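Local coordinates for protein FOKI restriction endonuclease (Planomicrobium okeanokoites, PDB 2FOK) that probably recognises a specific DNA site through its recognition domain and cleaves the DNA nearby with a separate metal-dependent nuclease domain, as a type IIS restriction enzyme, at residues 18-23 against 115-120; 136-141 against 146-151; 326-331 against 342-347; 395-400 against 547-552. One frame throughout, in Å; residues are numbered along the deposited sequence.

Overall arrangement
The four contacts follow one another along the chain without interleaving and form two groups. Contacts 1 and 2 lie in the recognition region, their centres 11 Å apart, and meet where Lys-21 pairs with Glu-148 and Phe-119 packs on Tyr-138. Contact 3 joins two helices of the D3 domain, and contact 4 joins helix 389-398 to helix 548-560 in the cleavage domain; their centres are 19 Å apart, with Glu-342 and Thr-343 meeting His-399 and Ser-395 where the D3 and cleavage domains meet. Contacts 2 and 4 are 50 Å apart between centres, on opposite sides of the chain's centre, consistent with recognition and cleavage being housed in separate parts of one chain.

Contact 1 (18-23 against 115-120); sequences ENLKRV and HALGFI
Leu-20 meets both Leu-117 and Phe-119 through a single methyl, CD2, in a small, wholly apolar contact. CG of Leu-20 stands anti to the backbone N (chi1 162°), which carries the branch off helix 17-24 toward the turn that follows helix 104-116. There CD2 lies 4.2 Å from CD1 of Leu-117, the two leucine side chains running at a slant to one another. The same methyl reaches the rim of the Phe-119 ring, with Leu-20 CD2 4.3 Å from Phe-119 CE2 and near the ring plane, so the aromatic offers its edge and not its face. One face of that ring is taken by the carbonyl oxygen of Leu-117, which sits over the ring centre. The fold-back that allows this is a Schellman motif: Gly-118, with positive phi, ends the helix, and its N bonds to His-115 O. Leu-117 and Phe-119 are thereby both turned toward Leu-20. Around them, Trp-113 of helix 104-116 also touches Leu-20, Tyr-138 of helix 133-140 stacks on Phe-119, and helix 146-157 packs against Leu-117 and Phe-119, whose turn leads from helix 104-116 into strand 120-123.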
loop_
_atom_site.group_PDB
_atom_site.type_symbol
_atom_site.label_atom_id
_atom_site.label_comp_id
_atom_site.label_asym_id
_atom_site.label_seq_id
_atom_site.Cartn_x
_atom_site.Cartn_y
_atom_site.Cartn_z
ATOM N N GLU A 18 -23.136 10.387 2.883
ATOM C CA GLU A 18 -24.406 10.841 2.327
ATOM C C GLU A 18 -24.379 10.624 0.821
ATOM O O GLU A 18 -25.423 10.502 0.173
ATOM C CB GLU A 18 -24.631 12.328 2.658
ATOM C CG GLU A 18 -26.061 12.831 2.447
ATOM C CD GLU A 18 -26.921 12.776 3.712
ATOM O OE1 GLU A 18 -26.687 13.601 4.632
ATOM O OE2 GLU A 18 -27.833 11.914 3.784
ATOM N N ASN A 19 -23.174 10.578 0.262
ATOM C CA ASN A 19 -23.023 10.343 -1.161
ATOM C C ASN A 19 -22.970 8.828 -1.424
ATOM O O ASN A 19 -23.413 8.362 -2.470
ATOM C CB ASN A 19 -21.765 11.040 -1.680
ATOM C CG ASN A 19 -21.976 12.537 -1.909
ATOM O OD1 ASN A 19 -21.029 13.326 -1.851
ATOM N ND2 ASN A 19 -23.218 12.929 -2.170
ATOM N N LEU A 20 -22.433 8.063 -0.470
ATOM C CA LEU A 20 -22.376 6.607 -0.600
ATOM C C LEU A 20 -23.812 6.097 -0.729
ATOM O O LEU A 20 -24.134 5.332 -1.637
ATOM C CB LEU A 20 -21.720 5.977 0.635
ATOM C CG LEU A 20 -21.948 4.476 0.879
ATOM C CD1 LEU A 20 -21.227 3.675 -0.184
ATOM C CD2 LEU A 20 -21.454 4.077 2.258
ATOM N N LYS A 21 -24.669 6.545 0.186
ATOM C CA LYS A 21 -26.068 6.151 0.206
ATOM C C LYS A 21 -26.750 6.411 -1.133
ATOM O O LYS A 21 -27.386 5.517 -1.691
ATOM C CB LYS A 21 -26.808 6.891 1.326
ATOM C CG LYS A 21 -27.879 6.027 2.022
ATOM C CD LYS A 21 -28.851 6.856 2.871
ATOM C CE LYS A 21 -29.783 5.965 3.671
ATOM N NZ LYS A 21 -30.324 6.668 4.867
ATOM N N ARG A 22 -26.625 7.633 -1.640
ATOM C CA ARG A 22 -27.222 8.007 -2.914
ATOM C C ARG A 22 -26.790 7.019 -3.993
ATOM O O ARG A 22 -27.594 6.597 -4.818
ATOM C CB ARG A 22 -26.774 9.414 -3.309
ATOM C CG ARG A 22 -27.499 10.558 -2.603
ATOM C CD ARG A 22 -27.008 11.921 -3.120
ATOM N NE ARG A 22 -27.230 12.074 -4.558
ATOM C CZ ARG A 22 -28.269 12.710 -5.086
ATOM N NH1 ARG A 22 -29.182 13.260 -4.295
ATOM N NH2 ARG A 22 -28.425 12.760 -6.401
ATOM N N VAL A 23 -25.511 6.663 -3.987
ATOM C CA VAL A 23 -24.981 5.720 -4.957
ATOM C C VAL A 23 -25.721 4.392 -4.852
ATOM O O VAL A 23 -25.989 3.743 -5.860
ATOM C CB VAL A 23 -23.464 5.472 -4.737
ATOM C CG1 VAL A 23 -22.982 4.322 -5.636
ATOM C CG2 VAL A 23 -22.668 6.759 -5.036
ATOM N N HIS A 115 -19.540 -1.582 -2.958
ATOM C CA HIS A 115 -19.265 -2.993 -3.111
ATOM C C HIS A 115 -18.537 -3.569 -1.895
ATOM O O HIS A 115 -18.861 -4.668 -1.441
ATOM C CB HIS A 115 -18.444 -3.206 -4.385
ATOM C CG HIS A 115 -17.924 -4.597 -4.537
ATOM N ND1 HIS A 115 -16.725 -5.005 -3.992
ATOM C CD2 HIS A 115 -18.459 -5.688 -5.136
ATOM C CE1 HIS A 115 -16.543 -6.289 -4.248
ATOM N NE2 HIS A 115 -17.581 -6.727 -4.940
ATOM N N ALA A 116 -17.565 -2.830 -1.358
ATOM C CA ALA A 116 -16.797 -3.291 -0.199
ATOM C C ALA A 116 -17.647 -3.546 1.058
ATOM O O ALA A 116 -17.410 -4.514 1.784
ATOM C CB ALA A 116 -15.682 -2.297 0.118
ATOM N N LEU A 117 -18.638 -2.694 1.311
ATOM C CA LEU A 117 -19.495 -2.859 2.481
ATOM C C LEU A 117 -20.669 -3.797 2.216
ATOM O O LEU A 117 -21.525 -3.987 3.076
ATOM C CB LEU A 117 -20.019 -1.505 2.957
ATOM C CG LEU A 117 -18.969 -0.570 3.549
ATOM C CD1 LEU A 117 -19.634 0.722 3.984
ATOM C CD2 LEU A 117 -18.272 -1.250 4.718
ATOM N N GLY A 118 -20.712 -4.361 1.014
ATOM C CA GLY A 118 -21.753 -5.311 0.668
ATOM C C GLY A 118 -23.133 -4.812 0.297
ATOM O O GLY A 118 -24.093 -5.578 0.392
ATOM N N PHE A 119 -23.250 -3.565 -0.142
ATOM C CA PHE A 119 -24.555 -3.017 -0.510
ATOM C C PHE A 119 -24.925 -3.344 -1.954
ATOM O O PHE A 119 -26.088 -3.224 -2.354
ATOM C CB PHE A 119 -24.578 -1.511 -0.285
ATOM C CG PHE A 119 -24.441 -1.114 1.165
ATOM C CD1 PHE A 119 -25.155 -1.784 2.148
ATOM C CD2 PHE A 119 -23.603 -0.067 1.535
ATOM C CE1 PHE A 119 -25.039 -1.423 3.475
ATOM C CE2 PHE A 119 -23.481 0.304 2.859
ATOM C CZ PHE A 119 -24.198 -0.373 3.836
ATOM N N ILE A 120 -23.925 -3.746 -2.731
ATOM C CA ILE A 120 -24.129 -4.150 -4.115
ATOM C C ILE A 120 -23.180 -5.324 -4.335
ATOM O O ILE A 120 -22.145 -5.423 -3.677
ATOM C CB ILE A 120 -23.826 -3.001 -5.133
ATOM C CG1 ILE A 120 -22.328 -2.712 -5.203
ATOM C CG2 ILE A 120 -24.604 -1.735 -4.744
ATOM C CD1 ILE A 120 -21.983 -1.481 -6.057
#

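Contact 2 (136-141 against 146-151); sequences LAYSKS and AIEKEI
Ile-147 is the first residue of 146-151 to reach across, its CG2 lying loosely beside CB of Ser-141, just past the end of helix 133-140. Next comes Glu-148, where the two backbones draw closest, Glu-148 CA lying 5.3 Å from Ser-141 CA. Its CG is anti to the backbone N (chi1 170°), which brings the aliphatic part of the chain against two neighbours: Glu-148 CG is 3.6 Å from Ser-141 OG and 4.0 Å from Tyr-138 CE1, with CG at the edge of the tyrosine ring. Ring and carboxylate planes are turned 45° apart. Beyond, a water in the plane of the phenol lies 2.6 Å from Tyr-138 OH and makes a long, weak bond to Glu-148 OE2. One turn later Ile-151 fills the space between the helices with both branches. Its CD1 packs 3.6 Å from Ala-137 CB, while its CG2 lies 3.9 Å from Tyr-138 CB. With an alanine here, a gap would probably open between the helices, leaving the methyl of Ala-137 and the CB of Tyr-138 without the branches that pack on them. The helices run nearly antiparallel (152°), with axes 9.4 Å apart, as expected for a helical hairpin with a short connection. Polar and apolar roles are thus divided: isoleucine holds one end by packing, while at the other the Glu-148 carboxylate pairs with Lys-21, which also bonds to Ser-141 O. This charge pairing probably keeps Glu-148 ionised and ties both helices to helix 17-24.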
loop_
_atom_site.group_PDB
_atom_site.type_symbol
_atom_site.label_atom_id
_atom_site.label_comp_id
_atom_site.label_asym_id
_atom_site.label_seq_id
_atom_site.Cartn_x
_atom_site.Cartn_y
_atom_site.Cartn_z
ATOM N N LEU A 136 -30.754 -2.717 0.123
ATOM C CA LEU A 136 -32.106 -2.180 0.031
ATOM C C LEU A 136 -32.533 -1.613 1.386
ATOM O O LEU A 136 -33.159 -0.550 1.459
ATOM C CB LEU A 136 -33.071 -3.276 -0.428
ATOM C CG LEU A 136 -32.933 -3.621 -1.917
ATOM C CD1 LEU A 136 -33.251 -5.092 -2.147
ATOM C CD2 LEU A 136 -33.861 -2.742 -2.724
ATOM N N ALA A 137 -32.168 -2.314 2.456
ATOM C CA ALA A 137 -32.494 -1.884 3.812
ATOM C C ALA A 137 -31.740 -0.600 4.111
ATOM O O ALA A 137 -32.219 0.263 4.846
ATOM C CB ALA A 137 -32.103 -2.967 4.821
ATOM N N TYR A 138 -30.538 -0.489 3.559
ATOM C CA TYR A 138 -29.739 0.713 3.747
ATOM C C TYR A 138 -30.458 1.826 2.976
ATOM O O TYR A 138 -30.591 2.952 3.453
ATOM C CB TYR A 138 -28.329 0.495 3.185
ATOM C CG TYR A 138 -27.410 1.689 3.301
ATOM C CD1 TYR A 138 -27.381 2.467 4.458
ATOM C CD2 TYR A 138 -26.573 2.049 2.247
ATOM C CE1 TYR A 138 -26.540 3.577 4.561
ATOM C CE2 TYR A 138 -25.728 3.156 2.337
ATOM C CZ TYR A 138 -25.717 3.915 3.499
ATOM O OH TYR A 138 -24.888 5.015 3.592
ATOM N N SER A 139 -30.948 1.469 1.793
ATOM C CA SER A 139 -31.655 2.383 0.897
ATOM C C SER A 139 -32.895 3.034 1.507
ATOM O O SER A 139 -33.036 4.251 1.447
ATOM C CB SER A 139 -32.048 1.640 -0.392
ATOM O OG SER A 139 -32.552 2.520 -1.386
ATOM N N LYS A 140 -33.789 2.231 2.084
ATOM C CA LYS A 140 -35.027 2.747 2.683
ATOM C C LYS A 140 -34.856 3.321 4.090
ATOM O O LYS A 140 -35.734 4.037 4.594
ATOM C CB LYS A 140 -36.091 1.650 2.718
ATOM C CG LYS A 140 -35.533 0.246 2.861
ATOM C CD LYS A 140 -36.414 -0.791 2.168
ATOM C CE LYS A 140 -36.319 -0.696 0.647
ATOM N NZ LYS A 140 -35.302 0.296 0.218
ATOM N N SER A 141 -33.726 3.011 4.717
ATOM C CA SER A 141 -33.422 3.478 6.068
ATOM C C SER A 141 -33.558 4.994 6.227
ATOM O O SER A 141 -33.143 5.760 5.366
ATOM C CB SER A 141 -32.004 3.065 6.448
ATOM O OG SER A 141 -31.061 3.802 5.682
ATOM N N ALA A 146 -31.350 5.221 14.040
ATOM C CA ALA A 146 -30.510 4.282 14.773
ATOM C C ALA A 146 -30.409 2.984 13.991
ATOM O O ALA A 146 -29.482 2.200 14.201
ATOM C CB ALA A 146 -31.101 4.005 16.136
ATOM N N ILE A 147 -31.373 2.760 13.099
ATOM C CA ILE A 147 -31.396 1.552 12.286
ATOM C C ILE A 147 -30.400 1.639 11.126
ATOM O O ILE A 147 -29.732 0.657 10.800
ATOM C CB ILE A 147 -32.818 1.276 11.756
ATOM C CG1 ILE A 147 -32.950 -0.203 11.402
ATOM C CG2 ILE A 147 -33.135 2.179 10.573
ATOM C CD1 ILE A 147 -33.102 -0.483 9.912
ATOM N N GLU A 148 -30.292 2.815 10.513
ATOM C CA GLU A 148 -29.347 3.025 9.414
ATOM C C GLU A 148 -27.929 2.814 9.957
ATOM O O GLU A 148 -27.070 2.249 9.289
ATOM C CB GLU A 148 -29.488 4.457 8.866
ATOM C CG GLU A 148 -28.414 4.877 7.880
ATOM C CD GLU A 148 -28.292 6.393 7.751
ATOM O OE1 GLU A 148 -28.060 7.061 8.783
ATOM O OE2 GLU A 148 -28.429 6.919 6.621
ATOM N N LYS A 149 -27.693 3.281 11.177
ATOM C CA LYS A 149 -26.389 3.147 11.804
ATOM C C LYS A 149 -26.113 1.676 12.030
ATOM O O LYS A 149 -24.997 1.199 11.816
ATOM C CB LYS A 149 -26.370 3.889 13.140
ATOM C CG LYS A 149 -25.023 3.860 13.836
ATOM C CD LYS A 149 -24.924 4.944 14.891
ATOM C CE LYS A 149 -24.149 4.451 16.100
ATOM N NZ LYS A 149 -23.167 5.467 16.560
ATOM N N GLU A 150 -27.148 0.967 12.473
ATOM C CA GLU A 150 -27.083 -0.461 12.738
ATOM C C GLU A 150 -26.669 -1.170 11.463
ATOM O O GLU A 150 -25.759 -1.992 11.464
ATOM C CB GLU A 150 -28.460 -0.965 13.179
ATOM C CG GLU A 150 -28.455 -1.882 14.391
ATOM C CD GLU A 150 -29.568 -2.932 14.353
ATOM O OE1 GLU A 150 -30.697 -2.617 13.909
ATOM O OE2 GLU A 150 -29.307 -4.081 14.776
ATOM N N ILE A 151 -27.358 -0.854 10.373
ATOM C CA ILE A 151 -27.066 -1.452 9.080
ATOM C C ILE A 151 -25.609 -1.185 8.679
ATOM O O ILE A 151 -24.909 -2.086 8.216
ATOM C CB ILE A 151 -28.032 -0.901 8.002
ATOM C CG1 ILE A 151 -29.433 -1.485 8.222
ATOM C CG2 ILE A 151 -27.545 -1.270 6.619
ATOM C CD1 ILE A 151 -30.505 -0.902 7.313
HETATM O O HOH W 1 -25.213 6.893 5.315
#

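Contact 3 (326-331 against 342-347); sequences EQIQDN and ETIEND
This is a buried, chiefly apolar helix-to-helix contact inside the D3 domain, where Ile-344 of helix 341-352 packs on Ile-328 and Gln-329 of helix 325-334. The two successive helices, within a domain of the helix-turn-helix clan, are consistent with a helix-turn-helix pair. Ile-344 supplies both of its branches. CG1 is anti to the carbonyl carbon (chi1 -59°), and its terminal CD1 pushes against the base of the glutamine, 3.4 Å from Gln-329 CB and 3.5 Å from Gln-329 CA. The two side chains cross at about a right angle, the isoleucine methyl bearing on the CA and CB of Gln-329 and, less closely, on its CG. The other branch does different work: CG2 of Ile-344 touches CG2 of Ile-328 at 3.8 Å, methyl against methyl, as those side chains pass in opposite directions. The backbones come nearest at Gln-329 and Ile-344, whose CA atoms are 7.2 Å apart. Gln-329 runs on extended past the isoleucine, and its NE2 bonds to Glu-339 O in the connection between the helices, so the amide ties down the turn while the aliphatic part packs. Helix 303-319 backs the pair: Ile-313 lies on Ile-328, and Arg-309 and Arg-310 form salt bridges with Asp-347. On another side, helix 341-352 meets Arg-398 of helix 389-398 through Glu-342, Thr-343 and Asn-346.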
loop_
_atom_site.group_PDB
_atom_site.type_symbol
_atom_site.label_atom_id
_atom_site.label_comp_id
_atom_site.label_asym_id
_atom_site.label_seq_id
_atom_site.Cartn_x
_atom_site.Cartn_y
_atom_site.Cartn_z
ATOM N N GLU A 326 3.612 -27.803 4.519
ATOM C CA GLU A 326 3.976 -28.798 3.513
ATOM C C GLU A 326 2.739 -29.473 2.917
ATOM O O GLU A 326 2.737 -29.886 1.752
ATOM C CB GLU A 326 4.907 -29.844 4.129
ATOM C CG GLU A 326 6.370 -29.421 4.162
ATOM C CD GLU A 326 6.758 -28.777 5.477
ATOM O OE1 GLU A 326 5.941 -28.825 6.426
ATOM O OE2 GLU A 326 7.876 -28.223 5.560
ATOM N N GLN A 327 1.684 -29.591 3.718
ATOM C CA GLN A 327 0.446 -30.192 3.232
ATOM C C GLN A 327 -0.297 -29.142 2.387
ATOM O O GLN A 327 -0.910 -29.461 1.369
ATOM C CB GLN A 327 -0.410 -30.645 4.416
ATOM C CG GLN A 327 0.384 -31.249 5.571
ATOM C CD GLN A 327 -0.504 -31.691 6.729
ATOM O OE1 GLN A 327 -0.372 -31.202 7.857
ATOM N NE2 GLN A 327 -1.417 -32.624 6.453
ATOM N N ILE A 328 -0.228 -27.882 2.809
ATOM C CA ILE A 328 -0.869 -26.803 2.067
ATOM C C ILE A 328 -0.167 -26.691 0.725
ATOM O O ILE A 328 -0.811 -26.528 -0.309
ATOM C CB ILE A 328 -0.739 -25.448 2.789
ATOM C CG1 ILE A 328 -1.679 -25.394 3.988
ATOM C CG2 ILE A 328 -1.085 -24.311 1.830
ATOM C CD1 ILE A 328 -1.280 -24.351 5.015
ATOM N N GLN A 329 1.159 -26.774 0.754
ATOM C CA GLN A 329 1.960 -26.682 -0.461
ATOM C C GLN A 329 1.619 -27.878 -1.323
ATOM O O GLN A 329 1.540 -27.780 -2.550
ATOM C CB GLN A 329 3.455 -26.694 -0.124
ATOM C CG GLN A 329 4.351 -27.097 -1.294
ATOM C CD GLN A 329 5.800 -27.235 -0.894
ATOM O OE1 GLN A 329 6.119 -27.834 0.131
ATOM N NE2 GLN A 329 6.691 -26.684 -1.706
ATOM N N ASP A 330 1.420 -29.010 -0.656
ATOM C CA ASP A 330 1.058 -30.256 -1.319
ATOM C C ASP A 330 -0.303 -30.117 -2.009
ATOM O O ASP A 330 -0.440 -30.417 -3.198
ATOM C CB ASP A 330 0.983 -31.374 -0.285
ATOM C CG ASP A 330 1.811 -32.569 -0.665
ATOM O OD1 ASP A 330 1.595 -33.113 -1.772
ATOM O OD2 ASP A 330 2.671 -32.963 0.149
ATOM N N ASN A 331 -1.306 -29.666 -1.251
ATOM C CA ASN A 331 -2.658 -29.485 -1.779
ATOM C C ASN A 331 -2.649 -28.463 -2.910
ATOM O O ASN A 331 -3.402 -28.581 -3.877
ATOM C CB ASN A 331 -3.607 -29.018 -0.670
ATOM C CG ASN A 331 -4.194 -30.173 0.126
ATOM O OD1 ASN A 331 -4.769 -29.973 1.205
ATOM N ND2 ASN A 331 -4.051 -31.395 -0.401
ATOM N N GLU A 342 8.058 -20.694 1.506
ATOM C CA GLU A 342 8.067 -19.311 1.987
ATOM C C GLU A 342 7.218 -18.326 1.182
ATOM O O GLU A 342 6.946 -17.222 1.643
ATOM C CB GLU A 342 9.501 -18.785 2.113
ATOM C CG GLU A 342 10.470 -19.388 1.138
ATOM C CD GLU A 342 11.096 -20.652 1.663
ATOM O OE1 GLU A 342 11.780 -20.602 2.706
ATOM O OE2 GLU A 342 10.898 -21.700 1.029
ATOM N N THR A 343 6.809 -18.715 -0.017
ATOM C CA THR A 343 5.946 -17.856 -0.816
ATOM C C THR A 343 4.558 -18.055 -0.217
ATOM O O THR A 343 3.799 -17.102 -0.044
ATOM C CB THR A 343 5.909 -18.282 -2.300
ATOM O OG1 THR A 343 7.066 -17.774 -2.982
ATOM C CG2 THR A 343 4.665 -17.723 -2.974
ATOM N N ILE A 344 4.248 -19.310 0.108
ATOM C CA ILE A 344 2.971 -19.677 0.709
ATOM C C ILE A 344 2.843 -19.049 2.098
ATOM O O ILE A 344 1.755 -18.625 2.494
ATOM C CB ILE A 344 2.817 -21.224 0.815
ATOM C CG1 ILE A 344 2.910 -21.848 -0.578
ATOM C CG2 ILE A 344 1.484 -21.584 1.461
ATOM C CD1 ILE A 344 3.038 -23.351 -0.580
ATOM N N GLU A 345 3.954 -18.979 2.825
ATOM C CA GLU A 345 3.968 -18.380 4.163
ATOM C C GLU A 345 3.710 -16.871 4.082
ATOM O O GLU A 345 3.017 -16.309 4.926
ATOM C CB GLU A 345 5.326 -18.611 4.852
ATOM C CG GLU A 345 5.623 -20.048 5.231
ATOM C CD GLU A 345 6.999 -20.229 5.881
ATOM O OE1 GLU A 345 7.953 -19.519 5.497
ATOM O OE2 GLU A 345 7.128 -21.089 6.777
ATOM N N ASN A 346 4.272 -16.211 3.070
ATOM C CA ASN A 346 4.076 -14.770 2.917
ATOM C C ASN A 346 2.656 -14.471 2.462
ATOM O O ASN A 346 2.077 -13.441 2.815
ATOM C CB ASN A 346 5.076 -14.182 1.912
ATOM C CG ASN A 346 5.006 -12.650 1.842
ATOM O OD1 ASN A 346 5.545 -11.946 2.702
ATOM N ND2 ASN A 346 4.352 -12.139 0.812
ATOM N N ASP A 347 2.097 -15.381 1.676
ATOM C CA ASP A 347 0.731 -15.237 1.188
ATOM C C ASP A 347 -0.241 -15.356 2.369
ATOM O O ASP A 347 -1.304 -14.761 2.364
ATOM C CB ASP A 347 0.428 -16.330 0.151
ATOM C CG ASP A 347 0.744 -15.899 -1.271
ATOM O OD1 ASP A 347 1.102 -14.720 -1.485
ATOM O OD2 ASP A 347 0.639 -16.750 -2.185
#

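Contact 4 (395-400 against 547-552); sequences SELRHK and SVEELL
Leu-397 meets Glu-549 at its methylene, not over the face of the carboxylate: Leu-397 CD1 is 4.3 Å from Glu-549 CG. The flat groups of this contact are carboxylates, and neither is stacked on the other. The nearest approach of their charged oxygens is 5.0 Å, between Glu-396 OE1 and Glu-549 OE2, like charges that probably disfavour a closer approach. Lys-400 probably offsets this, since its NZ forms a salt bridge with Glu-396 OE2 at 3.1 Å, the hydrogen bond itself being weak. Beneath the acids the packing is apolar. Leu-397 has CG anti to its carbonyl carbon (chi1 -63°), and the side chain reaches out so that CD1 serves two partners, Glu-549 and, 4.3 Å away, CD1 of Leu-552. Those partners are three residues apart, hence on roughly the same side of helix 548-560, and the leucine comes up against that side. The helix begins straight after strand 542-547, where Ser-547 sits at the N-cap and its OG accepts a weak capping bond from Glu-550 N. Both segments belong to the PD-(D/E)XK-type cleavage domain. Ile-412 of helix 411-414 touches Leu-397 and Leu-552 alike, while Phe-431 of helix 421-436 and the loop residues Leu-401 and Tyr-408 pack on Leu-552.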
loop_
_atom_site.group_PDB
_atom_site.type_symbol
_atom_site.label_atom_id
_atom_site.label_comp_id
_atom_site.label_asym_id
_atom_site.label_seq_id
_atom_site.Cartn_x
_atom_site.Cartn_y
_atom_site.Cartn_z
ATOM N N SER A 395 10.194 -15.341 -5.700
ATOM C CA SER A 395 10.137 -16.680 -5.156
ATOM C C SER A 395 11.526 -17.216 -4.864
ATOM O O SER A 395 11.761 -17.788 -3.800
ATOM C CB SER A 395 9.424 -17.604 -6.130
ATOM O OG SER A 395 8.475 -18.406 -5.445
ATOM N N GLU A 396 12.448 -17.019 -5.806
ATOM C CA GLU A 396 13.822 -17.482 -5.639
ATOM C C GLU A 396 14.466 -16.884 -4.404
ATOM O O GLU A 396 15.008 -17.608 -3.590
ATOM C CB GLU A 396 14.675 -17.140 -6.860
ATOM C CG GLU A 396 16.078 -17.730 -6.797
ATOM C CD GLU A 396 17.126 -16.864 -7.472
ATOM O OE1 GLU A 396 16.769 -16.110 -8.405
ATOM O OE2 GLU A 396 18.313 -16.941 -7.071
ATOM N N LEU A 397 14.368 -15.567 -4.253
ATOM C CA LEU A 397 14.966 -14.857 -3.123
ATOM C C LEU A 397 14.305 -15.067 -1.757
ATOM O O LEU A 397 14.931 -14.836 -0.715
ATOM C CB LEU A 397 15.030 -13.359 -3.443
ATOM C CG LEU A 397 15.908 -12.937 -4.632
ATOM C CD1 LEU A 397 15.733 -11.440 -4.883
ATOM C CD2 LEU A 397 17.369 -13.253 -4.347
ATOM N N ARG A 398 13.036 -15.467 -1.752
ATOM C CA ARG A 398 12.328 -15.723 -0.494
ATOM C C ARG A 398 12.806 -17.073 0.019
ATOM O O ARG A 398 12.933 -17.288 1.225
ATOM C CB ARG A 398 10.811 -15.760 -0.715
ATOM C CG ARG A 398 10.089 -14.582 -0.069
ATOM C CD ARG A 398 8.586 -14.750 -0.087
ATOM N NE ARG A 398 8.048 -14.595 -1.433
ATOM C CZ ARG A 398 7.528 -13.470 -1.900
ATOM N NH1 ARG A 398 7.471 -12.387 -1.126
ATOM N NH2 ARG A 398 7.054 -13.434 -3.134
ATOM N N HIS A 399 13.067 -17.978 -0.919
ATOM C CA HIS A 399 13.568 -19.308 -0.617
ATOM C C HIS A 399 15.072 -19.297 -0.895
ATOM O O HIS A 399 15.563 -20.006 -1.776
ATOM C CB HIS A 399 12.891 -20.325 -1.518
ATOM C CG HIS A 399 13.365 -21.729 -1.310
ATOM N ND1 HIS A 399 12.926 -22.515 -0.267
ATOM C CD2 HIS A 399 14.257 -22.481 -1.996
ATOM C CE1 HIS A 399 13.525 -23.691 -0.320
ATOM N NE2 HIS A 399 14.339 -23.696 -1.361
ATOM N N LYS A 400 15.805 -18.474 -0.160
ATOM C CA LYS A 400 17.243 -18.376 -0.365
ATOM C C LYS A 400 17.825 -17.445 0.676
ATOM O O LYS A 400 18.817 -17.765 1.315
ATOM C CB LYS A 400 17.542 -17.831 -1.764
ATOM C CG LYS A 400 18.965 -18.057 -2.222
ATOM C CD LYS A 400 19.409 -17.009 -3.225
ATOM C CE LYS A 400 19.911 -17.666 -4.498
ATOM N NZ LYS A 400 19.114 -18.888 -4.825
ATOM N N SER A 547 22.470 -2.835 -7.793
ATOM C CA SER A 547 21.118 -3.268 -8.171
ATOM C C SER A 547 20.415 -3.633 -6.877
ATOM O O SER A 547 21.068 -4.016 -5.921
ATOM C CB SER A 547 21.162 -4.486 -9.097
ATOM O OG SER A 547 21.461 -5.690 -8.403
ATOM N N VAL A 548 19.094 -3.517 -6.829
ATOM C CA VAL A 548 18.384 -3.843 -5.593
ATOM C C VAL A 548 18.614 -5.290 -5.141
ATOM O O VAL A 548 18.727 -5.558 -3.950
ATOM C CB VAL A 548 16.865 -3.580 -5.736
ATOM C CG1 VAL A 548 16.086 -4.369 -4.690
ATOM C CG2 VAL A 548 16.589 -2.083 -5.584
ATOM N N GLU A 549 18.702 -6.214 -6.093
ATOM C CA GLU A 549 18.914 -7.632 -5.784
ATOM C C GLU A 549 20.264 -7.910 -5.110
ATOM O O GLU A 549 20.396 -8.882 -4.370
ATOM C CB GLU A 549 18.791 -8.462 -7.064
ATOM C CG GLU A 549 19.185 -9.918 -6.899
ATOM C CD GLU A 549 18.926 -10.724 -8.156
ATOM O OE1 GLU A 549 18.277 -10.188 -9.081
ATOM O OE2 GLU A 549 19.368 -11.888 -8.220
ATOM N N GLU A 550 21.266 -7.074 -5.380
ATOM C CA GLU A 550 22.577 -7.235 -4.761
ATOM C C GLU A 550 22.544 -6.557 -3.387
ATOM O O GLU A 550 23.309 -6.914 -2.499
ATOM C CB GLU A 550 23.675 -6.626 -5.638
ATOM C CG GLU A 550 23.976 -7.416 -6.918
ATOM C CD GLU A 550 24.739 -8.713 -6.656
ATOM O OE1 GLU A 550 25.137 -8.943 -5.496
ATOM O OE2 GLU A 550 24.943 -9.502 -7.611
ATOM N N LEU A 551 21.653 -5.579 -3.219
ATOM C CA LEU A 551 21.493 -4.887 -1.939
ATOM C C LEU A 551 21.061 -5.955 -0.947
ATOM O O LEU A 551 21.655 -6.111 0.118
ATOM C CB LEU A 551 20.386 -3.829 -2.033
ATOM C CG LEU A 551 20.333 -2.545 -1.177
ATOM C CD1 LEU A 551 18.924 -2.017 -1.215
ATOM C CD2 LEU A 551 20.730 -2.791 0.253
ATOM N N LEU A 552 20.010 -6.680 -1.331
ATOM C CA LEU A 552 19.422 -7.759 -0.547
ATOM C C LEU A 552 20.418 -8.904 -0.335
ATOM O O LEU A 552 20.549 -9.428 0.769
ATOM C CB LEU A 552 18.171 -8.293 -1.265
ATOM C CG LEU A 552 17.108 -7.255 -1.631
ATOM C CD1 LEU A 552 15.994 -7.905 -2.428
ATOM C CD2 LEU A 552 16.539 -6.636 -0.363
#